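Local coordinates for protein blood group a-and b-cleaving endo-beta-galactosidase (Streptococcus pneumoniae, PDB 2YGL) that cleaves blood group A and B antigens and is represented here by tandem family 51 carbohydrate-binding modules, which probably recognise such glycans, at residues Ala292-Ile297 with Glu320-Gln326; Leu230-Gly234 with Tyr310-Ala314; Val103-Glu107 with Tyr116-Val120. All coordinates share one frame; numbering follows the deposited sequence.

Interaction 1. Residues Ala292-Ile297 with Glu320-Gln326; sequences ADGKVI and EIPKDTQ
The carboxylate of Asp293 meets the backbone N-H of Gln326 with both oxygens, each through its syn lone pair, the donor lying between them. Gln326 N is 3.1 Å from OD2 of Asp293, almost straight at 164°, and it reaches OD1 of Asp293 at a more bent 135°. OD1 is also bonded to the N-H of Thr327, while OD2 accepts a hydrogen bond from a water, 2.7 Å from that Asp293 oxygen, which donates to OG1 of Thr325. The aspartate gets there because CG lies anti to the carbonyl carbon, beside the backbone N (chi1 -63°). Asp293 is part of the type I' turn from Ala292 to Lys295, which closes the beta hairpin of strands 285-292 and 295-299. Its partner is the loop joining strands 315-320 and 327-334, where a type II turn runs from Pro322 to Thr325; there Thr325 OG1 donates to Pro322 O at 2.6 Å. Next to the polar end, CB of Ala292 packs on CG2 of Thr325 (4.0 Å) and on the Pro322 ring. Ile297 crosses Ile321 at about a right angle, with CD1 meeting CD1 at 3.7 Å, and Ile321 carries on inward to Val262 and Phe265.

Interaction 2. Residues Leu230-Gly234 with Tyr310-Ala314; sequences LLIDG and YDTSA
Leu231 and Ala314 are joined by the shorter of the two direct hydrogen bonds: Ala314 N donates to Leu231 O at 2.7 Å, and the donor approaches nearly in line with the carbonyl, at a C=O...N angle of 165°. The same oxygen has a second, softer neighbour, the CA-H of Ser313, with Ser313 CA 3.5 Å from Leu231 O. Ser313 also brings its hydroxyl across. With OG anti to its carbonyl carbon and beside its own backbone N (chi1 -81°), it accepts the N-H of Gly234, a longish bond of 3.3 Å between Gly234 N and Ser313 OG. The neighbouring Asp233 N is served by a water instead: the water accepts from Asp233 N and donates to Ala314 O, 2.7 Å from that carbonyl oxygen. Two direct bonds and one water bridge therefore engage the backbone polar groups on both sides of the contact.

Apolar groups fill in around these bonds. Ala314 CB is met by CD1 of Leu230 at 3.8 Å and by CD1 of Ile232 at 3.9 Å, while CD1 of Leu231 lies against Asp311 O at 3.5 Å. Farther out, Tyr310 is held from elsewhere: its OH is hydrogen-bonded to Arg273 O, its N to a carboxylate oxygen of Asp284, and its ring stacks on His277.

Asp233 and Gly234, both with positive phi, make the tight turn of the small hairpin of strands 228-232 and 235-239. What leans on it is the loop entering strand 315-320, so the contact is a loop packed against a hairpin end at the surface of the second NPCBM domain, a beta-rich module of the galactose-binding-domain clan.

Interaction 3. Residues Val103-Glu107 with Tyr116-Val120; sequences VDRIE and YSSSV
Ile106 and Ser118 meet at the open end of the beta hairpin of strands 105-110 and 113-117, the latter outermost in its five-stranded antiparallel sheet. Glu107 and Ser117 form a non-hydrogen-bonded pair, and the CA-H of Glu107 makes a bent C-H...O contact with Tyr116 O, 3.2 Å from Glu107 CA. One residue on, regular pairing is kept in one direction: Ser118 N donates to Ile106 O at 3.0 Å. In the other direction a side chain takes over, for Ile106 N donates to Ser118 OG at 2.9 Å, almost straight at 176°. OG can do this because it sits between its own backbone N and carbonyl carbon (chi1 62°), as the chain enters the type I turn from Ser117 to Val120. Having accepted from Ile106, the hydroxyl donates to a water, 2.7 Å from Ser118 OG, which passes a bond on to Asp104 O. That carbonyl belongs to a classic beta bulge, in which Asp104 and Arg105 both face Phe151.

Arg105, Glu107 and Ser117 share a side of the sheet. CD of Arg105 passes the serine hydroxyls, near Ser119 OG and 3.8 Å from Ser117 OG, which share a hydrogen bond. Arg105 NE is 2.8 Å from Glu107 OE2; the oxygen lies near the guanidinium plane but is approached from well above the carboxylate plane. Arg105 also makes a cation-pi contact with Phe151, and its side chain is about 10 Å from the bound calcium ion.

Ser118 OG thus replaces a main-chain acceptor for Ile106 N where the second strand turns away, while Arg105 and Glu107 pair their charges within 103-107.

The three contacts do not touch. Interactions 1 and 2 lie in the second NPCBM domain, their nearest atoms about 16 Å apart; interaction 3 belongs to the first, with its centre 48 Å from that of interaction 1 and 55 Å from that of interaction 2. Interactions 1 and 3 involve similarly placed hairpins, since both five-stranded sheets have the same strand order and end in such a pair. Interaction 3 works within its hairpin, at the open end; interaction 1 brings a loop to the turn. Both are partly buried, whereas interaction 2 is a surface contact. A carboxylate dominates interaction 1, while serine hydroxyls accept backbone N-H groups in interactions 2 and 3.

Interaction 1. Residues Ala292-Ile297 with Glu320-Gln326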
ATOM      1  N   ALA A 292      21.083 -13.477  -0.060  1.00 19.23           N
ATOM      2  CA  ALA A 292      21.694 -12.166   0.149  1.00 19.51           C
ATOM      3  C   ALA A 292      22.945 -12.288   1.011  1.00 19.67           C
ATOM      4  O   ALA A 292      22.868 -12.688   2.175  1.00 19.84           O
ATOM      5  CB  ALA A 292      20.694 -11.201   0.780  1.00 19.31           C
ATOM      6  N   ASP A 293      24.090 -11.946   0.424  1.00 20.01           N
ATOM      7  CA  ASP A 293      25.408 -12.056   1.075  1.00 20.43           C
ATOM      8  C   ASP A 293      25.635 -13.406   1.762  1.00 20.69           C
ATOM      9  O   ASP A 293      26.069 -13.462   2.913  1.00 20.76           O
ATOM     10  CB  ASP A 293      25.640 -10.893   2.057  1.00 20.38           C
ATOM     11  CG  ASP A 293      25.658  -9.537   1.365  1.00 20.75           C
ATOM     12  OD1 ASP A 293      26.183  -9.444   0.234  1.00 21.37           O
ATOM     13  OD2 ASP A 293      25.146  -8.564   1.953  1.00 21.15           O
ATOM     14  N   GLY A 294      25.327 -14.487   1.048  1.00 20.83           N
ATOM     15  CA  GLY A 294      25.544 -15.839   1.559  1.00 21.19           C
ATOM     16  C   GLY A 294      24.432 -16.361   2.452  1.00 21.50           C
ATOM     17  O   GLY A 294      24.462 -17.517   2.866  1.00 21.65           O
ATOM     18  N   LYS A 295      23.442 -15.517   2.733  1.00 21.81           N
ATOM     19  CA  LYS A 295      22.329 -15.884   3.601  1.00 22.35           C
ATOM     20  C   LYS A 295      21.031 -16.056   2.811  1.00 22.33           C
ATOM     21  O   LYS A 295      20.595 -15.146   2.097  1.00 22.25           O
ATOM     22  CB  LYS A 295      22.154 -14.839   4.710  1.00 22.57           C
ATOM     23  CG  LYS A 295      21.279 -15.291   5.874  1.00 24.00           C
ATOM     24  CD  LYS A 295      21.170 -14.197   6.937  1.00 26.01           C
ATOM     25  CE  LYS A 295      20.374 -14.660   8.152  1.00 26.96           C
ATOM     26  NZ  LYS A 295      18.916 -14.811   7.865  1.00 28.07           N
ATOM     27  N   VAL A 296      20.422 -17.233   2.945  1.00 22.25           N
ATOM     28  CA  VAL A 296      19.148 -17.530   2.292  1.00 22.21           C
ATOM     29  C   VAL A 296      18.052 -16.655   2.895  1.00 22.23           C
ATOM     30  O   VAL A 296      17.774 -16.735   4.094  1.00 22.27           O
ATOM     31  CB  VAL A 296      18.779 -19.038   2.414  1.00 22.19           C
ATOM     32  CG1 VAL A 296      17.392 -19.310   1.858  1.00 22.38           C
ATOM     33  CG2 VAL A 296      19.814 -19.903   1.698  1.00 22.17           C
ATOM     34  N   ILE A 297      17.458 -15.801   2.062  1.00 22.05           N
ATOM     35  CA  ILE A 297      16.368 -14.923   2.495  1.00 21.85           C
ATOM     36  C   ILE A 297      15.024 -15.347   1.906  1.00 21.89           C
ATOM     37  O   ILE A 297      13.972 -14.863   2.330  1.00 21.82           O
ATOM     38  CB  ILE A 297      16.658 -13.423   2.207  1.00 21.94           C
ATOM     39  CG1 ILE A 297      16.893 -13.185   0.707  1.00 21.81           C
ATOM     40  CG2 ILE A 297      17.836 -12.937   3.061  1.00 21.68           C
ATOM     41  CD1 ILE A 297      16.810 -11.729   0.285  1.00 21.75           C
ATOM     42  N   GLU A 320      11.940  -8.926   0.744  1.00 23.30           N
ATOM     43  CA  GLU A 320      12.716  -7.740   1.095  1.00 23.37           C
ATOM     44  C   GLU A 320      14.206  -8.048   1.051  1.00 22.92           C
ATOM     45  O   GLU A 320      14.644  -9.093   1.529  1.00 22.75           O
ATOM     46  CB  GLU A 320      12.348  -7.239   2.497  1.00 23.68           C
ATOM     47  CG  GLU A 320      10.999  -6.540   2.594  1.00 25.36           C
ATOM     48  CD  GLU A 320      10.722  -5.967   3.981  1.00 27.83           C
ATOM     49  OE1 GLU A 320      11.417  -6.343   4.952  1.00 28.87           O
ATOM     50  OE2 GLU A 320       9.799  -5.132   4.101  1.00 29.27           O
ATOM     51  N   ILE A 321      14.975  -7.133   0.471  1.00 22.61           N
ATOM     52  CA  ILE A 321      16.430  -7.232   0.477  1.00 22.32           C
ATOM     53  C   ILE A 321      16.949  -6.411   1.656  1.00 22.22           C
ATOM     54  O   ILE A 321      16.629  -5.224   1.765  1.00 22.13           O
ATOM     55  CB  ILE A 321      17.054  -6.715  -0.851  1.00 22.24           C
ATOM     56  CG1 ILE A 321      16.409  -7.386  -2.080  1.00 22.35           C
ATOM     57  CG2 ILE A 321      18.574  -6.880  -0.846  1.00 22.24           C
ATOM     58  CD1 ILE A 321      16.458  -8.910  -2.102  1.00 21.44           C
ATOM     59  N   PRO A 322      17.741  -7.037   2.550  1.00 22.05           N
ATOM     60  CA  PRO A 322      18.243  -6.314   3.719  1.00 21.96           C
ATOM     61  C   PRO A 322      19.109  -5.119   3.333  1.00 21.83           C
ATOM     62  O   PRO A 322      19.855  -5.182   2.351  1.00 21.70           O
ATOM     63  CB  PRO A 322      19.088  -7.367   4.447  1.00 21.88           C
ATOM     64  CG  PRO A 322      18.553  -8.676   3.982  1.00 21.99           C
ATOM     65  CD  PRO A 322      18.184  -8.443   2.550  1.00 22.08           C
ATOM     66  N   LYS A 323      18.991  -4.039   4.102  1.00 21.74           N
ATOM     67  CA  LYS A 323      19.814  -2.844   3.927  1.00 21.59           C
ATOM     68  C   LYS A 323      21.297  -3.213   3.854  1.00 21.22           C
ATOM     69  O   LYS A 323      21.754  -4.109   4.570  1.00 21.09           O
ATOM     70  CB  LYS A 323      19.552  -1.865   5.081  1.00 21.79           C
ATOM     71  CG  LYS A 323      20.271  -0.523   4.986  1.00 22.33           C
ATOM     72  CD  LYS A 323      19.943   0.349   6.194  1.00 23.37           C
ATOM     73  CE  LYS A 323      20.921   1.507   6.352  1.00 23.66           C
ATOM     74  NZ  LYS A 323      22.251   1.074   6.863  1.00 23.90           N
ATOM     75  N   ASP A 324      22.020  -2.533   2.964  1.00 20.84           N
ATOM     76  CA  ASP A 324      23.472  -2.699   2.769  1.00 20.70           C
ATOM     77  C   ASP A 324      23.917  -4.041   2.154  1.00 20.30           C
ATOM     78  O   ASP A 324      25.066  -4.455   2.329  1.00 20.10           O
ATOM     79  CB  ASP A 324      24.248  -2.412   4.068  1.00 20.78           C
ATOM     80  CG  ASP A 324      24.068  -0.980   4.562  1.00 21.71           C
ATOM     81  OD1 ASP A 324      23.935  -0.055   3.731  1.00 22.57           O
ATOM     82  OD2 ASP A 324      24.066  -0.781   5.793  1.00 22.67           O
ATOM     83  N   THR A 325      23.018  -4.700   1.424  1.00 20.08           N
ATOM     84  CA  THR A 325      23.346  -5.962   0.742  1.00 19.61           C
ATOM     85  C   THR A 325      24.350  -5.716  -0.386  1.00 19.51           C
ATOM     86  O   THR A 325      24.183  -4.793  -1.189  1.00 19.43           O
ATOM     87  CB  THR A 325      22.075  -6.671   0.195  1.00 19.58           C
ATOM     88  OG1 THR A 325      21.231  -7.061   1.286  1.00 19.41           O
ATOM     89  CG2 THR A 325      22.432  -7.915  -0.615  1.00 18.93           C
ATOM     90  N   GLN A 326      25.393  -6.543  -0.430  1.00 19.38           N
ATOM     91  CA  GLN A 326      26.456  -6.418  -1.429  1.00 19.43           C
ATOM     92  C   GLN A 326      26.219  -7.329  -2.629  1.00 19.35           C
ATOM     93  O   GLN A 326      26.475  -6.946  -3.776  1.00 19.25           O
ATOM     94  CB  GLN A 326      27.826  -6.735  -0.809  1.00 19.38           C
ATOM     95  CG  GLN A 326      28.201  -5.866   0.398  1.00 20.18           C
ATOM     96  CD  GLN A 326      28.178  -4.381   0.077  1.00 21.11           C
ATOM     97  OE1 GLN A 326      27.266  -3.662   0.484  1.00 22.24           O
ATOM     98  NE2 GLN A 326      29.171  -3.921  -0.668  1.00 21.19           N
TER
HETATM   99  O   HOH W   1      22.684  -8.582   3.131  1.00 19.58           O

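Interaction 2. Residues Leu230-Gly234 with Tyr310-Ala314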
ATOM      1  N   LEU A 230       4.576 -19.393 -18.423  1.00 22.08           N
ATOM      2  CA  LEU A 230       4.344 -20.124 -17.182  1.00 22.84           C
ATOM      3  C   LEU A 230       2.865 -20.430 -16.957  1.00 23.72           C
ATOM      4  O   LEU A 230       1.997 -19.825 -17.588  1.00 23.65           O
ATOM      5  CB  LEU A 230       4.886 -19.317 -15.996  1.00 22.74           C
ATOM      6  CG  LEU A 230       6.403 -19.314 -15.791  1.00 22.29           C
ATOM      7  CD1 LEU A 230       6.820 -18.226 -14.813  1.00 21.86           C
ATOM      8  CD2 LEU A 230       6.854 -20.679 -15.305  1.00 21.35           C
ATOM      9  N   LEU A 231       2.589 -21.383 -16.069  1.00 24.71           N
ATOM     10  CA  LEU A 231       1.236 -21.609 -15.573  1.00 25.89           C
ATOM     11  C   LEU A 231       0.978 -20.685 -14.395  1.00 26.61           C
ATOM     12  O   LEU A 231       1.673 -20.755 -13.379  1.00 26.64           O
ATOM     13  CB  LEU A 231       1.032 -23.060 -15.125  1.00 25.88           C
ATOM     14  CG  LEU A 231       0.530 -24.126 -16.100  1.00 26.49           C
ATOM     15  CD1 LEU A 231       0.332 -25.437 -15.349  1.00 26.55           C
ATOM     16  CD2 LEU A 231      -0.772 -23.710 -16.788  1.00 26.76           C
ATOM     17  N   ILE A 232      -0.005 -19.804 -14.551  1.00 27.52           N
ATOM     18  CA  ILE A 232      -0.472 -18.959 -13.459  1.00 28.47           C
ATOM     19  C   ILE A 232      -1.929 -19.332 -13.202  1.00 29.05           C
ATOM     20  O   ILE A 232      -2.785 -19.152 -14.075  1.00 29.14           O
ATOM     21  CB  ILE A 232      -0.354 -17.441 -13.783  1.00 28.37           C
ATOM     22  CG1 ILE A 232       1.045 -17.075 -14.319  1.00 28.65           C
ATOM     23  CG2 ILE A 232      -0.743 -16.593 -12.562  1.00 28.75           C
ATOM     24  CD1 ILE A 232       2.189 -17.134 -13.301  1.00 28.40           C
ATOM     25  N   ASP A 233      -2.190 -19.870 -12.010  1.00 29.84           N
ATOM     26  CA  ASP A 233      -3.521 -20.359 -11.620  1.00 30.60           C
ATOM     27  C   ASP A 233      -4.131 -21.291 -12.673  1.00 30.78           C
ATOM     28  O   ASP A 233      -5.292 -21.133 -13.063  1.00 31.01           O
ATOM     29  CB  ASP A 233      -4.468 -19.188 -11.300  1.00 30.77           C
ATOM     30  CG  ASP A 233      -4.036 -18.400 -10.071  1.00 31.66           C
ATOM     31  OD1 ASP A 233      -3.830 -19.012  -9.000  1.00 32.91           O
ATOM     32  OD2 ASP A 233      -3.916 -17.160 -10.174  1.00 33.04           O
ATOM     33  N   GLY A 234      -3.332 -22.251 -13.139  1.00 30.92           N
ATOM     34  CA  GLY A 234      -3.772 -23.220 -14.144  1.00 30.90           C
ATOM     35  C   GLY A 234      -3.957 -22.661 -15.548  1.00 30.99           C
ATOM     36  O   GLY A 234      -4.539 -23.325 -16.411  1.00 31.19           O
ATOM     37  N   TYR A 310       6.398 -29.845 -13.565  1.00 22.22           N
ATOM     38  CA  TYR A 310       6.003 -29.118 -14.772  1.00 22.38           C
ATOM     39  C   TYR A 310       4.589 -28.544 -14.660  1.00 22.65           C
ATOM     40  O   TYR A 310       4.336 -27.422 -15.098  1.00 22.68           O
ATOM     41  CB  TYR A 310       6.117 -30.032 -15.994  1.00 22.16           C
ATOM     42  CG  TYR A 310       5.672 -29.409 -17.300  1.00 21.81           C
ATOM     43  CD1 TYR A 310       6.539 -28.609 -18.042  1.00 21.20           C
ATOM     44  CD2 TYR A 310       4.386 -29.631 -17.799  1.00 21.25           C
ATOM     45  CE1 TYR A 310       6.136 -28.038 -19.244  1.00 21.23           C
ATOM     46  CE2 TYR A 310       3.973 -29.063 -18.999  1.00 21.18           C
ATOM     47  CZ  TYR A 310       4.853 -28.270 -19.716  1.00 21.08           C
ATOM     48  OH  TYR A 310       4.454 -27.709 -20.907  1.00 20.64           O
ATOM     49  N   ASP A 311       3.685 -29.316 -14.060  1.00 23.09           N
ATOM     50  CA  ASP A 311       2.283 -28.921 -13.921  1.00 23.64           C
ATOM     51  C   ASP A 311       2.024 -27.978 -12.741  1.00 23.36           C
ATOM     52  O   ASP A 311       0.921 -27.446 -12.603  1.00 23.44           O
ATOM     53  CB  ASP A 311       1.388 -30.164 -13.826  1.00 24.16           C
ATOM     54  CG  ASP A 311       1.480 -30.853 -12.473  1.00 25.66           C
ATOM     55  OD1 ASP A 311       0.810 -30.395 -11.522  1.00 27.90           O
ATOM     56  OD2 ASP A 311       2.208 -31.861 -12.362  1.00 28.19           O
ATOM     57  N   THR A 312       3.031 -27.780 -11.891  1.00 23.15           N
ATOM     58  CA  THR A 312       2.903 -26.885 -10.740  1.00 22.97           C
ATOM     59  C   THR A 312       2.767 -25.434 -11.203  1.00 22.99           C
ATOM     60  O   THR A 312       3.583 -24.948 -11.997  1.00 22.62           O
ATOM     61  CB  THR A 312       4.102 -27.018  -9.765  1.00 22.90           C
ATOM     62  OG1 THR A 312       4.279 -28.391  -9.401  1.00 22.68           O
ATOM     63  CG2 THR A 312       3.880 -26.189  -8.500  1.00 22.79           C
ATOM     64  N   SER A 313       1.722 -24.760 -10.722  1.00 22.96           N
ATOM     65  CA  SER A 313       1.533 -23.330 -10.972  1.00 23.15           C
ATOM     66  C   SER A 313       2.735 -22.547 -10.461  1.00 22.85           C
ATOM     67  O   SER A 313       3.225 -22.801  -9.359  1.00 22.61           O
ATOM     68  CB  SER A 313       0.253 -22.816 -10.306  1.00 23.22           C
ATOM     69  OG  SER A 313      -0.891 -23.106 -11.092  1.00 24.18           O
ATOM     70  N   ALA A 314       3.212 -21.610 -11.276  1.00 22.71           N
ATOM     71  CA  ALA A 314       4.347 -20.767 -10.913  1.00 22.73           C
ATOM     72  C   ALA A 314       4.022 -19.957  -9.661  1.00 22.70           C
ATOM     73  O   ALA A 314       2.913 -19.435  -9.531  1.00 22.74           O
ATOM     74  CB  ALA A 314       4.719 -19.842 -12.071  1.00 22.64           C
TER
HETATM   75  O   HOH W   2       0.257 -19.231 -10.104  1.00 37.40           O

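Interaction 3. Residues Val103-Glu107 with Tyr116-Val120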
ATOM      1  N   VAL A 103     -19.297  23.245  23.315  1.00 19.31           N
ATOM      2  CA  VAL A 103     -19.274  21.887  22.784  1.00 19.34           C
ATOM      3  C   VAL A 103     -18.748  20.939  23.855  1.00 19.59           C
ATOM      4  O   VAL A 103     -17.626  21.097  24.339  1.00 19.38           O
ATOM      5  CB  VAL A 103     -18.426  21.799  21.486  1.00 19.32           C
ATOM      6  CG1 VAL A 103     -18.185  20.344  21.070  1.00 19.31           C
ATOM      7  CG2 VAL A 103     -19.111  22.571  20.361  1.00 18.85           C
ATOM      8  N   ASP A 104     -19.578  19.968  24.226  1.00 19.78           N
ATOM      9  CA  ASP A 104     -19.245  19.026  25.290  1.00 20.29           C
ATOM     10  C   ASP A 104     -18.094  18.095  24.914  1.00 20.20           C
ATOM     11  O   ASP A 104     -17.181  17.885  25.710  1.00 20.12           O
ATOM     12  CB  ASP A 104     -20.479  18.207  25.691  1.00 20.50           C
ATOM     13  CG  ASP A 104     -21.408  18.958  26.641  1.00 21.73           C
ATOM     14  OD1 ASP A 104     -21.303  20.202  26.755  1.00 22.56           O
ATOM     15  OD2 ASP A 104     -22.255  18.292  27.277  1.00 22.98           O
ATOM     16  N   ARG A 105     -18.130  17.560  23.694  1.00 20.32           N
ATOM     17  CA  ARG A 105     -17.209  16.503  23.292  1.00 20.54           C
ATOM     18  C   ARG A 105     -17.098  16.366  21.772  1.00 20.51           C
ATOM     19  O   ARG A 105     -18.081  16.531  21.049  1.00 20.39           O
ATOM     20  CB  ARG A 105     -17.686  15.175  23.889  1.00 20.52           C
ATOM     21  CG  ARG A 105     -16.635  14.096  23.985  1.00 21.42           C
ATOM     22  CD  ARG A 105     -17.093  12.973  24.910  1.00 21.86           C
ATOM     23  NE  ARG A 105     -18.160  12.147  24.347  1.00 22.02           N
ATOM     24  CZ  ARG A 105     -19.449  12.243  24.675  1.00 22.37           C
ATOM     25  NH1 ARG A 105     -19.858  13.135  25.567  1.00 23.09           N
ATOM     26  NH2 ARG A 105     -20.332  11.434  24.114  1.00 22.07           N
ATOM     27  N   ILE A 106     -15.889  16.067  21.304  1.00 20.57           N
ATOM     28  CA  ILE A 106     -15.664  15.666  19.917  1.00 20.88           C
ATOM     29  C   ILE A 106     -14.964  14.309  19.913  1.00 21.23           C
ATOM     30  O   ILE A 106     -13.966  14.116  20.614  1.00 21.24           O
ATOM     31  CB  ILE A 106     -14.827  16.710  19.122  1.00 20.78           C
ATOM     32  CG1 ILE A 106     -15.566  18.054  19.047  1.00 20.74           C
ATOM     33  CG2 ILE A 106     -14.519  16.194  17.708  1.00 20.98           C
ATOM     34  CD1 ILE A 106     -14.712  19.220  18.554  1.00 20.64           C
ATOM     35  N   GLU A 107     -15.495  13.374  19.130  1.00 21.48           N
ATOM     36  CA  GLU A 107     -14.920  12.037  19.031  1.00 22.01           C
ATOM     37  C   GLU A 107     -14.642  11.625  17.592  1.00 22.17           C
ATOM     38  O   GLU A 107     -15.303  12.087  16.659  1.00 22.00           O
ATOM     39  CB  GLU A 107     -15.847  10.998  19.669  1.00 22.10           C
ATOM     40  CG  GLU A 107     -15.972  11.088  21.180  1.00 23.02           C
ATOM     41  CD  GLU A 107     -17.028  10.144  21.738  1.00 24.51           C
ATOM     42  OE1 GLU A 107     -17.807   9.563  20.947  1.00 24.77           O
ATOM     43  OE2 GLU A 107     -17.079   9.985  22.976  1.00 25.49           O
ATOM     44  N   TYR A 116     -10.464   8.379  19.188  1.00 22.74           N
ATOM     45  CA  TYR A 116     -10.099   9.638  19.828  1.00 22.55           C
ATOM     46  C   TYR A 116     -11.303  10.242  20.543  1.00 22.63           C
ATOM     47  O   TYR A 116     -12.421  10.222  20.025  1.00 22.33           O
ATOM     48  CB  TYR A 116      -9.525  10.650  18.823  1.00 22.45           C
ATOM     49  CG  TYR A 116      -9.378  12.043  19.408  1.00 21.98           C
ATOM     50  CD1 TYR A 116     -10.434  12.958  19.358  1.00 21.87           C
ATOM     51  CD2 TYR A 116      -8.198  12.437  20.034  1.00 21.63           C
ATOM     52  CE1 TYR A 116     -10.311  14.230  19.909  1.00 21.77           C
ATOM     53  CE2 TYR A 116      -8.066  13.707  20.587  1.00 21.57           C
ATOM     54  CZ  TYR A 116      -9.127  14.595  20.519  1.00 21.54           C
ATOM     55  OH  TYR A 116      -9.006  15.851  21.060  1.00 22.34           O
ATOM     56  N   SER A 117     -11.055  10.781  21.733  1.00 22.79           N
ATOM     57  CA  SER A 117     -12.052  11.554  22.461  1.00 23.13           C
ATOM     58  C   SER A 117     -11.397  12.782  23.078  1.00 23.43           C
ATOM     59  O   SER A 117     -10.321  12.687  23.670  1.00 23.33           O
ATOM     60  CB  SER A 117     -12.717  10.709  23.549  1.00 22.99           C
ATOM     61  OG  SER A 117     -13.707  11.460  24.231  1.00 22.98           O
ATOM     62  N   SER A 118     -12.057  13.929  22.939  1.00 23.86           N
ATOM     63  CA  SER A 118     -11.567  15.186  23.503  1.00 24.32           C
ATOM     64  C   SER A 118     -11.710  15.247  25.029  1.00 24.82           C
ATOM     65  O   SER A 118     -11.186  16.162  25.664  1.00 24.69           O
ATOM     66  CB  SER A 118     -12.277  16.381  22.854  1.00 24.30           C
ATOM     67  OG  SER A 118     -13.674  16.355  23.102  1.00 23.90           O
ATOM     68  N   SER A 119     -12.412  14.270  25.605  1.00 25.48           N
ATOM     69  CA  SER A 119     -12.656  14.202  27.054  1.00 26.19           C
ATOM     70  C   SER A 119     -11.378  14.127  27.882  1.00 26.44           C
ATOM     71  O   SER A 119     -11.330  14.637  29.002  1.00 26.58           O
ATOM     72  CB  SER A 119     -13.533  12.997  27.395  1.00 26.12           C
ATOM     73  OG  SER A 119     -14.775  13.073  26.730  1.00 27.06           O
ATOM     74  N   VAL A 120     -10.360  13.479  27.321  1.00 26.90           N
ATOM     75  CA  VAL A 120      -9.076  13.259  27.988  1.00 27.28           C
ATOM     76  C   VAL A 120      -8.379  14.584  28.321  1.00 27.40           C
ATOM     77  O   VAL A 120      -8.003  14.829  29.471  1.00 27.62           O
ATOM     78  CB  VAL A 120      -8.149  12.349  27.122  1.00 27.39           C
ATOM     79  CG1 VAL A 120      -6.794  12.132  27.794  1.00 27.67           C
ATOM     80  CG2 VAL A 120      -8.823  11.013  26.840  1.00 27.39           C
TER
HETATM   81  O   HOH W   3     -14.584  17.116  25.521  1.00 20.98           O